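PDB 4EIU: uncharacterized hypothetical protein from Bacteroides uniformis, which is of unknown function but belongs to the DUF3823 family, whose N-terminal domain is grouped in the transthyretin clan. Local coordinates for residues E10-E15 with T99-T104; G121-S126 with M244-P249; G128-Q133 with I205-N210. All blocks are in the same frame, centred on the assembly; numbering follows the deposited sequence.

Contact 1 (E10-E15 with T99-T104)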
ATOM      1  N   GLU A  10       2.279   3.905  26.767  1.00 59.59           N
ATOM      2  CA  GLU A  10       1.161   4.512  26.079  1.00 53.78           C
ATOM      3  C   GLU A  10       0.959   3.802  24.753  1.00 51.84           C
ATOM      4  O   GLU A  10       1.885   3.148  24.231  1.00 49.13           O
ATOM      5  CB  GLU A  10       1.392   6.022  25.863  1.00 61.64           C
ATOM      6  CG  GLU A  10       2.012   6.811  27.023  1.00 59.51           C
ATOM      7  CD  GLU A  10       1.443   6.487  28.371  1.00 62.91           C
ATOM      8  OE1 GLU A  10       0.219   6.494  28.508  1.00 64.33           O
ATOM      9  OE2 GLU A  10       2.224   6.238  29.299  1.00 67.47           O
ATOM     10  N   THR A  11      -0.235   3.964  24.189  1.00 51.27           N
ATOM     11  CA  THR A  11      -0.622   3.316  22.943  1.00 50.02           C
ATOM     12  C   THR A  11      -1.072   4.314  21.885  1.00 46.57           C
ATOM     13  O   THR A  11      -1.837   5.211  22.192  1.00 46.93           O
ATOM     14  CB  THR A  11      -1.830   2.373  23.187  1.00 50.54           C
ATOM     15  OG1 THR A  11      -1.431   1.314  24.022  1.00 52.41           O
ATOM     16  CG2 THR A  11      -2.351   1.776  21.890  1.00 46.52           C
ATOM     17  N   ILE A  12      -0.622   4.128  20.648  1.00 43.94           N
ATOM     18  CA  ILE A  12      -1.213   4.789  19.494  1.00 42.36           C
ATOM     19  C   ILE A  12      -1.884   3.744  18.615  1.00 45.69           C
ATOM     20  O   ILE A  12      -1.320   2.681  18.346  1.00 45.13           O
ATOM     21  CB  ILE A  12      -0.181   5.623  18.701  1.00 43.11           C
ATOM     22  CG1 ILE A  12      -0.864   6.409  17.572  1.00 45.06           C
ATOM     23  CG2 ILE A  12       0.950   4.751  18.158  1.00 40.83           C
ATOM     24  CD1 ILE A  12       0.045   7.395  16.862  1.00 46.62           C
ATOM     25  N   TRP A  13      -3.097   4.073  18.180  1.00 42.25           N
ATOM     26  CA  TRP A  13      -3.839   3.319  17.198  1.00 39.63           C
ATOM     27  C   TRP A  13      -4.147   4.250  16.065  1.00 43.07           C
ATOM     28  O   TRP A  13      -4.455   5.428  16.262  1.00 42.92           O
ATOM     29  CB  TRP A  13      -5.099   2.732  17.795  1.00 45.42           C
ATOM     30  CG  TRP A  13      -5.954   1.985  16.796  1.00 44.99           C
ATOM     31  CD1 TRP A  13      -5.967   0.618  16.556  1.00 46.18           C
ATOM     32  CD2 TRP A  13      -6.942   2.539  15.860  1.00 45.57           C
ATOM     33  NE1 TRP A  13      -6.824   0.314  15.549  1.00 46.76           N
ATOM     34  CE2 TRP A  13      -7.476   1.409  15.119  1.00 47.22           C
ATOM     35  CE3 TRP A  13      -7.444   3.826  15.594  1.00 50.10           C
ATOM     36  CZ2 TRP A  13      -8.455   1.561  14.143  1.00 50.59           C
ATOM     37  CZ3 TRP A  13      -8.426   3.956  14.619  1.00 50.98           C
ATOM     38  CH2 TRP A  13      -8.926   2.847  13.918  1.00 51.13           C
ATOM     39  N   GLY A  14      -4.035   3.753  14.849  1.00 41.59           N
ATOM     40  CA  GLY A  14      -4.297   4.583  13.712  1.00 40.45           C
ATOM     41  C   GLY A  14      -4.945   3.835  12.593  1.00 44.78           C
ATOM     42  O   GLY A  14      -4.826   2.599  12.493  1.00 40.36           O
ATOM     43  N   GLU A  15      -5.648   4.578  11.748  1.00 39.61           N
ATOM     44  CA  GLU A  15      -6.140   4.008  10.475  1.00 40.38           C
ATOM     45  C   GLU A  15      -5.792   4.903   9.303  1.00 39.84           C
ATOM     46  O   GLU A  15      -5.629   6.139   9.455  1.00 38.06           O
ATOM     47  CB  GLU A  15      -7.649   3.732  10.495  1.00 42.00           C
ATOM     48  CG  GLU A  15      -8.437   4.963  10.856  1.00 43.92           C
ATOM     49  CD  GLU A  15      -9.947   4.776  10.871  1.00 56.28           C
ATOM     50  OE1 GLU A  15     -10.495   3.908  10.172  1.00 53.50           O
ATOM     51  OE2 GLU A  15     -10.579   5.567  11.572  1.00 59.06           O
ATOM     52  N   THR A  99       0.854  15.074  17.606  1.00 57.65           N
ATOM     53  CA  THR A  99      -0.129  14.771  18.632  1.00 52.59           C
ATOM     54  C   THR A  99       0.589  14.355  19.891  1.00 52.30           C
ATOM     55  O   THR A  99       1.663  13.756  19.826  1.00 52.68           O
ATOM     56  CB  THR A  99      -1.077  13.644  18.166  1.00 56.05           C
ATOM     57  OG1 THR A  99      -2.072  13.426  19.161  1.00 59.40           O
ATOM     58  CG2 THR A  99      -0.343  12.309  17.903  1.00 48.37           C
ATOM     59  N   GLU A 100       0.000  14.694  21.029  1.00 54.17           N
ATOM     60  CA  GLU A 100       0.320  14.044  22.290  1.00 57.22           C
ATOM     61  C   GLU A 100       0.020  12.558  22.133  1.00 58.55           C
ATOM     62  O   GLU A 100      -0.955  12.202  21.481  1.00 55.50           O
ATOM     63  CB  GLU A 100      -0.539  14.607  23.424  1.00 62.83           C
ATOM     64  CG  GLU A 100      -0.207  13.978  24.782  1.00 72.17           C
ATOM     65  CD  GLU A 100      -0.861  14.638  25.981  1.00 88.37           C
ATOM     66  OE1 GLU A 100      -1.788  15.443  25.791  1.00 92.43           O
ATOM     67  OE2 GLU A 100      -0.439  14.339  27.123  1.00 86.14           O
ATOM     68  N   ILE A 101       0.849  11.688  22.715  1.00 59.25           N
ATOM     69  CA  ILE A 101       0.487  10.256  22.820  1.00 57.28           C
ATOM     70  C   ILE A 101       0.448   9.937  24.288  1.00 58.81           C
ATOM     71  O   ILE A 101       1.486  10.021  24.961  1.00 58.42           O
ATOM     72  CB  ILE A 101       1.434   9.303  22.070  1.00 53.35           C
ATOM     73  CG1 ILE A 101       1.460   9.682  20.574  1.00 50.68           C
ATOM     74  CG2 ILE A 101       0.929   7.856  22.238  1.00 48.36           C
ATOM     75  CD1 ILE A 101       2.332   8.824  19.703  1.00 42.28           C
ATOM     76  N   SER A 102      -0.760   9.626  24.779  1.00 56.40           N
ATOM     77  CA  SER A 102      -1.054   9.494  26.231  1.00 61.44           C
ATOM     78  C   SER A 102      -2.269   8.594  26.409  1.00 62.89           C
ATOM     79  O   SER A 102      -3.263   8.783  25.720  1.00 60.71           O
ATOM     80  CB  SER A 102      -1.415  10.862  26.788  1.00 60.82           C
ATOM     81  OG  SER A 102      -1.436  10.841  28.183  1.00 69.37           O
ATOM     82  N   GLY A 103      -2.222   7.623  27.320  1.00 65.35           N
ATOM     83  CA  GLY A 103      -3.318   6.631  27.412  1.00 56.21           C
ATOM     84  C   GLY A 103      -3.386   5.861  26.099  1.00 59.21           C
ATOM     85  O   GLY A 103      -2.382   5.280  25.676  1.00 56.83           O
ATOM     86  N   THR A 104      -4.557   5.838  25.470  1.00 57.75           N
ATOM     87  CA  THR A 104      -4.691   5.414  24.069  1.00 62.52           C
ATOM     88  C   THR A 104      -5.005   6.657  23.230  1.00 63.14           C
ATOM     89  O   THR A 104      -5.933   7.395  23.547  1.00 73.16           O
ATOM     90  CB  THR A 104      -5.809   4.353  23.865  1.00 57.80           C
ATOM     91  OG1 THR A 104      -5.571   3.261  24.729  1.00 64.97           O
ATOM     92  CG2 THR A 104      -5.806   3.816  22.422  1.00 54.99           C
TER
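A side chain bent twice brings the carboxylate of Glu10 to the backbone of Gly103. Its CG stands beside its own backbone N (chi1 -41°), and a second turn of similar size at chi2 swings the carboxylate back over the turn that follows Ile101. Glu10 OE1 accepts the N-H of Gly103 at 2.9 Å through its anti lone pair, the one facing away from OE2; the bond is bent, with 146° at the hydrogen. On the way there, the CG of Glu10 passes 3.9 Å from the carbonyl O of Ile101. The other polar group of Gly103 is used as well: Thr11 N donates to Gly103 O at 2.9 Å, straighter at 165°. Both peptide groups of Gly103 are thus held by adjacent residues of 10-15, and its positive phi suits a glycine at this bend.

Just beyond the bend, Thr11 and Thr104 form a parallel bridge with CA atoms 4.7 Å apart, and their methyls lie side by side, CG2 to CG2 at 4.0 Å. The CA of Thr104 also lies 3.4 Å from Thr11 O, a CA-H...O contact. On the other side of strand 10-15 the chemistry is apolar: the CD1 atoms of Ile12 and Ile101 meet at 3.9 Å, and both residues are buried, Ile12 also against Val73 and Phe61 and Ile101 against Tyr71. The axes of strands 10-15 and 99-101 approach to 8.2 Å, too far for direct pairing, as expected where the chain leaves one sheet to join another.

The chemistry therefore divides: polar bonds fix the turn through its backbone, whereas the isoleucine pair joins the two sheets by contact in the interior.

Contact 2 (G121-S126 with M244-P249)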
ATOM      1  N   GLY A 121     -15.059 -10.867 -10.580  1.00 80.43           N
ATOM      2  CA  GLY A 121     -15.836 -12.107 -10.384  1.00102.97           C
ATOM      3  C   GLY A 121     -15.455 -12.875  -9.130  1.00 91.86           C
ATOM      4  O   GLY A 121     -14.701 -12.395  -8.306  1.00 91.60           O
ATOM      5  N   ASN A 122     -15.997 -14.080  -8.997  1.00 92.82           N
ATOM      6  CA  ASN A 122     -15.413 -15.108  -8.135  1.00 93.88           C
ATOM      7  C   ASN A 122     -14.337 -15.815  -8.947  1.00 92.60           C
ATOM      8  O   ASN A 122     -14.572 -16.137 -10.108  1.00100.13           O
ATOM      9  CB  ASN A 122     -16.459 -16.145  -7.727  1.00101.66           C
ATOM     10  CG  ASN A 122     -17.428 -15.617  -6.700  1.00100.58           C
ATOM     11  OD1 ASN A 122     -17.024 -15.113  -5.656  1.00 96.13           O
ATOM     12  ND2 ASN A 122     -18.718 -15.726  -6.992  1.00107.29           N
ATOM     13  N   PRO A 123     -13.155 -16.057  -8.362  1.00 90.00           N
ATOM     14  CA  PRO A 123     -12.133 -16.781  -9.130  1.00 91.72           C
ATOM     15  C   PRO A 123     -12.544 -18.214  -9.533  1.00 95.62           C
ATOM     16  O   PRO A 123     -12.772 -19.035  -8.661  1.00108.93           O
ATOM     17  CB  PRO A 123     -10.935 -16.810  -8.167  1.00 90.52           C
ATOM     18  CG  PRO A 123     -11.110 -15.590  -7.310  1.00 92.57           C
ATOM     19  CD  PRO A 123     -12.598 -15.443  -7.137  1.00 95.04           C
ATOM     20  N   GLN A 124     -12.664 -18.493 -10.832  1.00105.33           N
ATOM     21  CA  GLN A 124     -12.907 -19.865 -11.329  1.00102.08           C
ATOM     22  C   GLN A 124     -11.668 -20.730 -11.063  1.00100.51           C
ATOM     23  O   GLN A 124     -10.556 -20.241 -11.166  1.00101.02           O
ATOM     24  CB  GLN A 124     -13.126 -19.871 -12.848  1.00115.25           C
ATOM     25  CG  GLN A 124     -14.387 -19.215 -13.392  1.00118.61           C
ATOM     26  CD  GLN A 124     -14.391 -19.156 -14.925  1.00127.54           C
ATOM     27  OE1 GLN A 124     -14.211 -18.090 -15.509  1.00131.27           O
ATOM     28  NE2 GLN A 124     -14.581 -20.303 -15.579  1.00120.95           N
ATOM     29  N   VAL A 125     -11.852 -22.013 -10.766  1.00105.27           N
ATOM     30  CA  VAL A 125     -10.736 -22.975 -10.680  1.00106.06           C
ATOM     31  C   VAL A 125     -10.996 -24.146 -11.631  1.00118.04           C
ATOM     32  O   VAL A 125     -12.117 -24.651 -11.708  1.00111.98           O
ATOM     33  CB  VAL A 125     -10.558 -23.530  -9.245  1.00110.47           C
ATOM     34  CG1 VAL A 125      -9.378 -24.498  -9.175  1.00112.86           C
ATOM     35  CG2 VAL A 125     -10.386 -22.393  -8.245  1.00100.89           C
ATOM     36  N   SER A 126      -9.962 -24.557 -12.366  1.00126.03           N
ATOM     37  CA  SER A 126     -10.022 -25.738 -13.238  1.00132.66           C
ATOM     38  C   SER A 126      -8.627 -26.352 -13.327  1.00138.15           C
ATOM     39  O   SER A 126      -7.692 -25.707 -13.809  1.00132.79           O
ATOM     40  CB  SER A 126     -10.532 -25.379 -14.634  1.00137.29           C
HETATM   41  N   MSE A 244      -9.420 -13.167  -1.087  1.00 63.21           N
HETATM   42  CA  MSE A 244     -10.541 -14.052  -1.275  1.00 69.37           C
HETATM   43  C   MSE A 244     -10.077 -15.482  -1.053  1.00 73.28           C
HETATM   44  O   MSE A 244      -8.945 -15.850  -1.405  1.00 67.71           O
HETATM   45  CB  MSE A 244     -11.135 -13.895  -2.668  1.00 72.39           C
HETATM   46  CG  MSE A 244     -11.780 -12.538  -2.911  1.00 65.95           C
HETATM   47 SE   MSE A 244     -12.636 -12.521  -4.643  0.75 73.54          SE
HETATM   48  CE  MSE A 244     -14.346 -13.348  -4.305  1.00 72.15           C
ATOM     49  N   GLU A 245     -10.951 -16.263  -0.429  1.00 73.28           N
ATOM     50  CA  GLU A 245     -10.704 -17.677  -0.197  1.00 73.92           C
ATOM     51  C   GLU A 245     -11.165 -18.442  -1.407  1.00 76.47           C
ATOM     52  O   GLU A 245     -12.258 -18.197  -1.910  1.00 83.72           O
ATOM     53  CB  GLU A 245     -11.476 -18.144   1.026  1.00 72.98           C
ATOM     54  CG  GLU A 245     -11.169 -19.569   1.438  1.00 83.86           C
ATOM     55  CD  GLU A 245     -12.034 -20.018   2.589  1.00 85.84           C
ATOM     56  OE1 GLU A 245     -12.019 -19.331   3.625  1.00 89.97           O
ATOM     57  OE2 GLU A 245     -12.732 -21.030   2.441  1.00 94.00           O
ATOM     58  N   VAL A 246     -10.332 -19.374  -1.868  1.00 82.50           N
ATOM     59  CA  VAL A 246     -10.649 -20.216  -3.006  1.00 81.72           C
ATOM     60  C   VAL A 246     -10.487 -21.692  -2.659  1.00 88.86           C
ATOM     61  O   VAL A 246      -9.419 -22.141  -2.240  1.00 87.47           O
ATOM     62  CB  VAL A 246      -9.750 -19.915  -4.209  1.00 81.38           C
ATOM     63  CG1 VAL A 246     -10.193 -20.760  -5.409  1.00 85.95           C
ATOM     64  CG2 VAL A 246      -9.800 -18.424  -4.533  1.00 79.24           C
ATOM     65  N   LEU A 247     -11.554 -22.448  -2.846  1.00 90.06           N
ATOM     66  CA  LEU A 247     -11.517 -23.866  -2.546  1.00 98.30           C
ATOM     67  C   LEU A 247     -11.199 -24.575  -3.866  1.00 95.29           C
ATOM     68  O   LEU A 247     -11.963 -24.456  -4.831  1.00 95.20           O
ATOM     69  CB  LEU A 247     -12.858 -24.309  -1.956  1.00104.02           C
ATOM     70  CG  LEU A 247     -13.273 -23.711  -0.593  1.00106.69           C
ATOM     71  CD1 LEU A 247     -13.353 -22.184  -0.575  1.00111.71           C
ATOM     72  CD2 LEU A 247     -14.610 -24.306  -0.159  1.00105.95           C
ATOM     73  N   ILE A 248     -10.082 -25.306  -3.907  0.50 93.90           N
ATOM     74  CA  ILE A 248      -9.666 -26.051  -5.111  0.50 96.90           C
ATOM     75  C   ILE A 248     -10.391 -27.398  -5.298  0.50104.87           C
ATOM     76  O   ILE A 248     -10.202 -28.332  -4.502  0.50101.39           O
ATOM     77  CB  ILE A 248      -8.150 -26.313  -5.103  0.50 97.19           C
ATOM     78  CG1 ILE A 248      -7.399 -24.980  -5.200  0.50 95.38           C
ATOM     79  CG2 ILE A 248      -7.777 -27.240  -6.263  0.50101.93           C
ATOM     80  CD1 ILE A 248      -5.930 -25.049  -4.823  0.50 90.29           C
ATOM     81  N   PRO A 249     -11.205 -27.527  -6.369  1.00107.71           N
ATOM     82  CA  PRO A 249     -11.933 -28.784  -6.558  1.00123.13           C
ATOM     83  C   PRO A 249     -11.036 -29.991  -6.852  1.00126.93           C
ATOM     84  O   PRO A 249     -10.008 -29.886  -7.522  1.00128.04           O
ATOM     85  CB  PRO A 249     -12.840 -28.508  -7.768  1.00124.20           C
ATOM     86  CG  PRO A 249     -12.786 -27.051  -8.010  1.00119.80           C
ATOM     87  CD  PRO A 249     -11.476 -26.580  -7.471  1.00114.23           C
ATOM     88  OXT PRO A 249     -11.322 -31.106  -6.410  1.00141.34           O
TER
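Segments 121-126 and 244-249 run roughly the same way, their end-to-end directions 35° apart, with Pro123 facing Val246 and Val125 facing Ile248. The CA atoms of these pairs are 7.2 Å and 6.5 Å apart, and no hydrogen bond crosses between the segments. This is one edge of a beta sandwich, where the outermost strands of two sheets face each other: strand 115-126 belongs to a three-strand antiparallel sheet, strand 239-247 to a four-strand one, and they meet mainly through side chains. Each keeps its hydrogen bonds for its own sheet, Gln124 pairing with Lys131, and Met244 and Val246 with Val219 and Val217.

Val125 has the largest share of the interface. Its two methyls divide the work: CG1, anti to the backbone N (chi1 -179°), reaches the C-terminal residue, 3.4 Å from Pro249 CD, while CG2 lies 3.3 Å from CG1 of Val246. Both carbon pairs are closer than ordinary van der Waals contact, which suggests tight packing, though the exact separations are doubtful. Val246 is itself buried and leans on Val217 and Val219 of the next strand; its other methyl, CG2, turns to the ring of Pro123 and touches CB at 4.1 Å. The same ring thus touches both Val246 and the selenomethionine at 244.

At that far end the Met244 chain bends at its last torsion (chi3 83°), and the side chain crosses that of Pro123 at a slant, SE lying 3.8 Å from Pro123 CD. The bend carries the terminal methyl past the ring toward the preceding residue. There the Asn122 side chain crosses the selenomethionine at about a right angle, placing OD1 3.5 Å from Met244 CE.

Contact 3 (G128-Q133 with I205-N210)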
ATOM      1  N   GLY A 128      -6.534 -27.201 -10.692  1.00115.15           N
ATOM      2  CA  GLY A 128      -5.562 -26.622  -9.754  1.00 99.86           C
ATOM      3  C   GLY A 128      -4.920 -25.294 -10.174  1.00102.97           C
ATOM      4  O   GLY A 128      -4.047 -24.768  -9.456  1.00 85.52           O
ATOM      5  N   VAL A 129      -5.340 -24.762 -11.328  1.00109.58           N
ATOM      6  CA  VAL A 129      -4.969 -23.421 -11.759  1.00111.06           C
ATOM      7  C   VAL A 129      -6.180 -22.524 -11.480  1.00104.76           C
ATOM      8  O   VAL A 129      -7.322 -22.906 -11.767  1.00 99.23           O
ATOM      9  CB  VAL A 129      -4.523 -23.361 -13.251  1.00123.24           C
ATOM     10  CG1 VAL A 129      -3.435 -24.401 -13.533  1.00120.61           C
ATOM     11  CG2 VAL A 129      -5.690 -23.572 -14.214  1.00124.92           C
ATOM     12  N   ILE A 130      -5.916 -21.361 -10.878  1.00 99.73           N
ATOM     13  CA  ILE A 130      -6.951 -20.380 -10.526  1.00 99.53           C
ATOM     14  C   ILE A 130      -6.929 -19.199 -11.498  1.00 93.70           C
ATOM     15  O   ILE A 130      -5.851 -18.766 -11.943  1.00 94.33           O
ATOM     16  CB  ILE A 130      -6.750 -19.812  -9.104  1.00 90.85           C
ATOM     17  CG1 ILE A 130      -6.478 -20.930  -8.093  1.00 92.84           C
ATOM     18  CG2 ILE A 130      -7.975 -19.001  -8.683  1.00 87.07           C
ATOM     19  CD1 ILE A 130      -6.230 -20.408  -6.693  1.00 82.03           C
ATOM     20  N   LYS A 131      -8.119 -18.670 -11.794  1.00 93.36           N
ATOM     21  CA  LYS A 131      -8.291 -17.612 -12.791  1.00 96.26           C
ATOM     22  C   LYS A 131      -9.266 -16.584 -12.252  1.00 91.19           C
ATOM     23  O   LYS A 131     -10.367 -16.947 -11.828  1.00 90.99           O
ATOM     24  CB  LYS A 131      -8.840 -18.201 -14.088  1.00107.17           C
ATOM     25  CG  LYS A 131      -9.230 -17.194 -15.166  1.00110.47           C
ATOM     26  CD  LYS A 131      -9.692 -17.929 -16.423  1.00114.67           C
ATOM     27  CE  LYS A 131     -10.395 -17.004 -17.406  1.00117.28           C
ATOM     28  NZ  LYS A 131     -10.777 -17.707 -18.667  1.00120.34           N
ATOM     29  N   ALA A 132      -8.863 -15.315 -12.301  1.00 80.65           N
ATOM     30  CA  ALA A 132      -9.613 -14.214 -11.711  1.00 80.98           C
ATOM     31  C   ALA A 132      -9.693 -13.029 -12.655  1.00 77.53           C
ATOM     32  O   ALA A 132      -8.843 -12.871 -13.531  1.00 83.02           O
ATOM     33  CB  ALA A 132      -8.947 -13.782 -10.409  1.00 71.51           C
ATOM     34  N   GLN A 133     -10.714 -12.196 -12.443  1.00 81.30           N
ATOM     35  CA  GLN A 133     -10.867 -10.903 -13.100  1.00 79.39           C
ATOM     36  C   GLN A 133     -10.469  -9.783 -12.129  1.00 77.21           C
ATOM     37  O   GLN A 133     -11.048  -9.660 -11.034  1.00 78.64           O
ATOM     38  CB  GLN A 133     -12.317 -10.711 -13.559  1.00 85.87           C
ATOM     39  CG  GLN A 133     -12.813 -11.799 -14.506  1.00 95.79           C
ATOM     40  CD  GLN A 133     -12.114 -11.743 -15.852  1.00 98.88           C
ATOM     41  OE1 GLN A 133     -11.168 -12.489 -16.113  1.00107.29           O
ATOM     42  NE2 GLN A 133     -12.561 -10.837 -16.703  1.00 94.22           N
ATOM     43  N   ILE A 205      -6.262 -12.734 -15.054  1.00 79.99           N
ATOM     44  CA  ILE A 205      -4.985 -13.251 -14.588  1.00 80.04           C
ATOM     45  C   ILE A 205      -5.152 -14.684 -14.037  1.00 85.32           C
ATOM     46  O   ILE A 205      -6.228 -15.036 -13.551  1.00 79.54           O
ATOM     47  CB  ILE A 205      -4.358 -12.289 -13.574  1.00 71.35           C
ATOM     48  CG1 ILE A 205      -2.923 -12.713 -13.241  1.00 74.07           C
ATOM     49  CG2 ILE A 205      -5.243 -12.144 -12.338  1.00 63.07           C
ATOM     50  CD1 ILE A 205      -2.077 -11.589 -12.696  1.00 65.40           C
ATOM     51  N   GLN A 206      -4.078 -15.476 -14.143  1.00 81.14           N
ATOM     52  CA  GLN A 206      -4.059 -16.897 -13.834  1.00 87.27           C
ATOM     53  C   GLN A 206      -2.898 -17.256 -12.938  1.00 80.97           C
ATOM     54  O   GLN A 206      -1.778 -16.771 -13.148  1.00 85.43           O
ATOM     55  CB  GLN A 206      -3.895 -17.705 -15.124  1.00 93.41           C
ATOM     56  CG  GLN A 206      -5.163 -18.364 -15.600  1.00 98.76           C
ATOM     57  CD  GLN A 206      -4.891 -19.372 -16.695  1.00105.41           C
ATOM     58  OE1 GLN A 206      -5.023 -19.060 -17.856  1.00100.86           O
ATOM     59  NE2 GLN A 206      -4.478 -20.576 -16.321  1.00104.75           N
ATOM     60  N   SER A 207      -3.161 -18.136 -11.969  1.00 83.47           N
ATOM     61  CA  SER A 207      -2.108 -18.678 -11.111  1.00 85.65           C
ATOM     62  C   SER A 207      -1.113 -19.493 -11.947  1.00 84.36           C
ATOM     63  O   SER A 207      -1.393 -19.861 -13.079  1.00 91.38           O
ATOM     64  CB  SER A 207      -2.706 -19.553  -9.988  1.00 84.46           C
ATOM     65  OG  SER A 207      -3.181 -20.811 -10.469  1.00102.77           O
ATOM     66  N   ASN A 208       0.082 -19.686 -11.391  1.00 87.91           N
ATOM     67  CA  ASN A 208       1.066 -20.608 -11.933  1.00 92.50           C
ATOM     68  C   ASN A 208       0.898 -21.930 -11.205  1.00 96.28           C
ATOM     69  O   ASN A 208       0.029 -22.060 -10.300  1.00 87.66           O
ATOM     70  CB  ASN A 208       2.488 -20.077 -11.717  1.00 88.72           C
ATOM     71  CG  ASN A 208       2.849 -18.972 -12.680  1.00 93.99           C
ATOM     72  OD1 ASN A 208       2.777 -19.148 -13.889  1.00 94.74           O
ATOM     73  ND2 ASN A 208       3.239 -17.826 -12.149  1.00 85.67           N
ATOM     74  N   GLY A 209       1.719 -22.912 -11.608  1.00111.40           N
ATOM     75  CA  GLY A 209       1.769 -24.174 -10.905  1.00111.08           C
ATOM     76  C   GLY A 209       0.274 -24.769 -10.924  1.00110.73           C
ATOM     77  O   GLY A 209      -0.621 -24.396 -11.780  1.00113.56           O
ATOM     78  N   ASN A 210       0.129 -25.704  -9.937  1.00116.14           N
ATOM     79  CA  ASN A 210      -1.128 -26.415  -9.721  1.00119.44           C
ATOM     80  C   ASN A 210      -1.291 -26.648  -8.238  1.00113.01           C
ATOM     81  O   ASN A 210      -0.485 -27.353  -7.623  1.00128.14           O
ATOM     82  CB  ASN A 210      -1.118 -27.748 -10.462  1.00117.86           C
ATOM     83  CG  ASN A 210      -0.978 -27.542 -11.964  1.00121.24           C
ATOM     84  OD1 ASN A 210       0.225 -27.718 -12.447  1.00135.33           O
ATOM     85  ND2 ASN A 210      -2.151 -26.918 -12.550  1.00124.11           N
TER
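The carboxamide of Gln206 meets Val129 with its nitrogen end: NE2 lies 3.9 Å from Val129 CG2, the two side chains crossing at a slant. A second carboxamide, that of Asn210, runs alongside Val129 and turns ND2 toward CG1, though the modelled separation is too short to be trusted in detail; this ND2 is hydrogen-bonded to the carbonyl O of Asn127. The stem of Gln206 packs on its neighbour across the strands, CG lying 4.0 Å from Lys131 CB.

Beneath these groups the backbones run antiparallel. Ala132 and Ile205 form a hydrogen-bonded pair, with N to O distances of 2.9 Å from Ala132 to Ile205 and 3.0 Å from Ile205 to Ala132, and Lys131 with Gln206 the adjoining non-hydrogen-bonded pair. One step further the pattern is altered. Ser207 N still donates to Ile130 O at 2.8 Å, in the carbonyl plane, but the return bond goes to a side chain: Ile130 N donates to Ser207 OG at 2.8 Å, almost straight at 173°. With chi1 at 73°, OG sits between the backbone N and carbonyl carbon of Ser207 and takes the place its own carbonyl would hold in a regular pair. The hydroxyl in turn gives a weak bond to Asn208 O. With an alanine here, the N-H of Ile130 would probably be left without its acceptor, just where regular strand pairing ends.

Ile130, Ala132 and Ile205 pack on Phe167 of strand 162-170. The arrangement is that of an antiparallel strand pair in one layer of a beta sandwich, its end completed by a serine hydroxyl mimicking a backbone acceptor.

From the N terminus, contact 1 comes first: strand 10-18 meets the end of strand 91-101, closing a loop of 83 residues and tying the two sheets of the N-terminal region together. It is complete before contact 2 opens. Contact 2 then spans 117 residues, from strand 115-126 to the C terminus, and links the three-strand sheet to the four-strand one. Contact 3 is nested inside that loop and lies within the three-strand sheet, where strand 129-138 pairs with strand 202-206. Contacts 2 and 3 have centres about 9 Å apart and touch through neighbouring strands of that sheet. Contact 1 is remote, its centre about 40 Å from that of contact 2.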